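Local coordinates for protein CRISPR-associated endoribonuclease Cse3 (Thermus thermophilus, PDB 1WJ9) that probably cleaves CRISPR transcripts as an RNA-binding endoribonuclease of antiviral defence and keeps hold of the processed crRNA, at residues L44-E49 with P57-Q62. Residues are numbered along the deposited sequence; the frame is centred on the assembly and turned at random.
Sequences LLWRLE and PVVLVQ
Gln62 N gives Leu45 O a nearly straight hydrogen bond of 2.8 Å, and Leu45 N returns one to Gln62 O. Arg47 and Leu60 also exchange two bonds. These are the hydrogen-bonded pairs of the antiparallel ladder, while Trp46 with Val61 and Leu48 with Val59 are non-hydrogen-bonded pairs. Just past the strand, Glu49 N adds a single bond to Val58 O at 2.9 Å.

Arg47 shares a face of the sheet with Leu45, Leu60 and Gln62, and Glu49 reaches back to it from beyond the strand end. Arg47 runs extended and then bends at chi3 (61°), which turns the guanidinium side-on to the carboxylate. Arg47 NE reaches Glu49 OE1 at 2.8 Å in the guanidinium plane, but meets the carboxylate from above. Arg47 NH2 meets Glu49 OE2 on the syn side, 28° out of the carboxylate plane. Leu60 lies alongside Arg47, with Leu60 CD2 3.7 Å from Arg47 NH2. Arg98 is a second salt-bridge partner of Glu49 OE1, and Ser208 bonds Arg47 NH2.

The face with Trp46, Leu48, Val59 and Val61 is mainly apolar. Leu48 CD1 rests on Val59 CG2 at 3.8 Å. Leu44 reaches in from before the strand, its CD1 3.6 Å from Val61 CG1. Trp46 carries its ring away from the partner strand, and its NE1 bonds His26 ND1. Leu44 and Trp46 pack on helix 22-30.

The strand order 45-48, 58-63, 2-8, 77-84 is that of a ferredoxin-like, RNA recognition motif-like domain. The Trp46 side chain is about 8 Å from that of Tyr23, inferred to stabilise the transition state. The ion pair faces strand 94-101 of the second sheet. The two arginines round Glu49 would probably favour its charged form.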
loop_
_atom_site.group_PDB
_atom_site.type_symbol
_atom_site.label_atom_id
_atom_site.label_comp_id
_atom_site.label_asym_id
_atom_site.label_seq_id
_atom_site.Cartn_x
_atom_site.Cartn_y
_atom_site.Cartn_z
ATOM N N LEU A 44 1.524 6.194 8.097
ATOM C CA LEU A 44 0.767 6.492 6.889
ATOM C C LEU A 44 1.295 5.692 5.707
ATOM O O LEU A 44 2.455 5.830 5.313
ATOM C CB LEU A 44 0.850 7.999 6.586
ATOM C CG LEU A 44 0.372 8.467 5.211
ATOM C CD1 LEU A 44 -1.124 8.232 5.085
ATOM C CD2 LEU A 44 0.707 9.942 5.020
ATOM N N LEU A 45 0.437 4.836 5.162
ATOM C CA LEU A 45 0.784 4.012 4.012
ATOM C C LEU A 45 -0.292 4.246 2.953
ATOM O O LEU A 45 -1.458 4.443 3.282
ATOM C CB LEU A 45 0.784 2.531 4.397
ATOM C CG LEU A 45 1.698 2.062 5.536
ATOM C CD1 LEU A 45 1.390 0.600 5.855
ATOM C CD2 LEU A 45 3.161 2.235 5.148
ATOM N N TRP A 46 0.097 4.225 1.685
ATOM C CA TRP A 46 -0.868 4.420 0.609
ATOM C C TRP A 46 -0.404 3.790 -0.689
ATOM O O TRP A 46 0.750 3.383 -0.821
ATOM C CB TRP A 46 -1.153 5.913 0.381
ATOM C CG TRP A 46 0.078 6.751 0.151
ATOM C CD1 TRP A 46 0.873 7.308 1.107
ATOM C CD2 TRP A 46 0.620 7.161 -1.111
ATOM N NE1 TRP A 46 1.877 8.048 0.522
ATOM C CE2 TRP A 46 1.744 7.974 -0.840
ATOM C CE3 TRP A 46 0.267 6.920 -2.448
ATOM C CZ2 TRP A 46 2.518 8.552 -1.855
ATOM C CZ3 TRP A 46 1.041 7.492 -3.461
ATOM C CH2 TRP A 46 2.153 8.300 -3.156
ATOM N N ARG A 47 -1.328 3.681 -1.635
ATOM C CA ARG A 47 -1.009 3.135 -2.944
ATOM C C ARG A 47 -1.879 3.767 -4.012
ATOM O O ARG A 47 -3.098 3.859 -3.859
ATOM C CB ARG A 47 -1.187 1.609 -2.994
ATOM C CG ARG A 47 -0.908 1.016 -4.388
ATOM C CD ARG A 47 -1.097 -0.505 -4.472
ATOM N NE ARG A 47 -2.469 -0.896 -4.156
ATOM C CZ ARG A 47 -2.836 -1.464 -3.015
ATOM N NH1 ARG A 47 -1.927 -1.724 -2.083
ATOM N NH2 ARG A 47 -4.117 -1.718 -2.781
ATOM N N LEU A 48 -1.227 4.259 -5.059
ATOM C CA LEU A 48 -1.923 4.830 -6.205
ATOM C C LEU A 48 -2.257 3.578 -7.009
ATOM O O LEU A 48 -1.363 2.907 -7.527
ATOM C CB LEU A 48 -0.985 5.748 -6.993
ATOM C CG LEU A 48 -1.475 6.276 -8.347
ATOM C CD1 LEU A 48 -2.852 6.918 -8.215
ATOM C CD2 LEU A 48 -0.457 7.279 -8.882
ATOM N N GLU A 49 -3.536 3.225 -7.040
ATOM C CA GLU A 49 -3.983 2.020 -7.730
ATOM C C GLU A 49 -3.709 2.032 -9.231
ATOM O O GLU A 49 -3.542 3.096 -9.829
ATOM C CB GLU A 49 -5.475 1.795 -7.471
ATOM C CG GLU A 49 -5.850 1.599 -5.999
ATOM C CD GLU A 49 -5.401 0.257 -5.412
ATOM O OE1 GLU A 49 -4.504 -0.407 -5.974
ATOM O OE2 GLU A 49 -5.950 -0.131 -4.363
ATOM N N PRO A 57 -7.913 8.755 -11.038
ATOM C CA PRO A 57 -7.045 7.851 -10.277
ATOM C C PRO A 57 -7.580 7.606 -8.873
ATOM O O PRO A 57 -8.162 8.494 -8.254
ATOM C CB PRO A 57 -5.719 8.610 -10.230
ATOM C CG PRO A 57 -5.784 9.508 -11.439
ATOM C CD PRO A 57 -7.193 9.993 -11.374
ATOM N N VAL A 58 -7.385 6.388 -8.388
ATOM C CA VAL A 58 -7.835 6.004 -7.061
ATOM C C VAL A 58 -6.622 5.768 -6.173
ATOM O O VAL A 58 -5.679 5.079 -6.564
ATOM C CB VAL A 58 -8.672 4.713 -7.113
ATOM C CG1 VAL A 58 -8.979 4.216 -5.702
ATOM C CG2 VAL A 58 -9.958 4.950 -7.895
ATOM N N VAL A 59 -6.637 6.384 -4.998
ATOM C CA VAL A 59 -5.555 6.228 -4.035
ATOM C C VAL A 59 -6.146 5.638 -2.764
ATOM O O VAL A 59 -7.071 6.209 -2.180
ATOM C CB VAL A 59 -4.891 7.586 -3.692
ATOM C CG1 VAL A 59 -3.882 7.415 -2.552
ATOM C CG2 VAL A 59 -4.203 8.164 -4.922
ATOM N N LEU A 60 -5.638 4.472 -2.367
ATOM C CA LEU A 60 -6.092 3.812 -1.150
ATOM C C LEU A 60 -5.143 4.242 -0.038
ATOM O O LEU A 60 -3.927 4.100 -0.161
ATOM C CB LEU A 60 -6.058 2.289 -1.313
ATOM C CG LEU A 60 -6.525 1.486 -0.096
ATOM C CD1 LEU A 60 -7.975 1.823 0.231
ATOM C CD2 LEU A 60 -6.386 0.003 -0.382
ATOM N N VAL A 61 -5.702 4.752 1.051
ATOM C CA VAL A 61 -4.890 5.232 2.155
ATOM C C VAL A 61 -5.174 4.489 3.447
ATOM O O VAL A 61 -6.330 4.337 3.847
ATOM C CB VAL A 61 -5.140 6.736 2.406
ATOM C CG1 VAL A 61 -4.203 7.254 3.496
ATOM C CG2 VAL A 61 -4.946 7.529 1.123
ATOM N N GLN A 62 -4.110 4.038 4.101
ATOM C CA GLN A 62 -4.238 3.338 5.367
ATOM C C GLN A 62 -3.531 4.128 6.459
ATOM O O GLN A 62 -2.389 4.554 6.287
ATOM C CB GLN A 62 -3.623 1.941 5.281
ATOM C CG GLN A 62 -3.796 1.124 6.567
ATOM C CD GLN A 62 -3.097 -0.222 6.499
ATOM O OE1 GLN A 62 -3.600 -1.158 5.890
ATOM N NE2 GLN A 62 -1.932 -0.320 7.130
#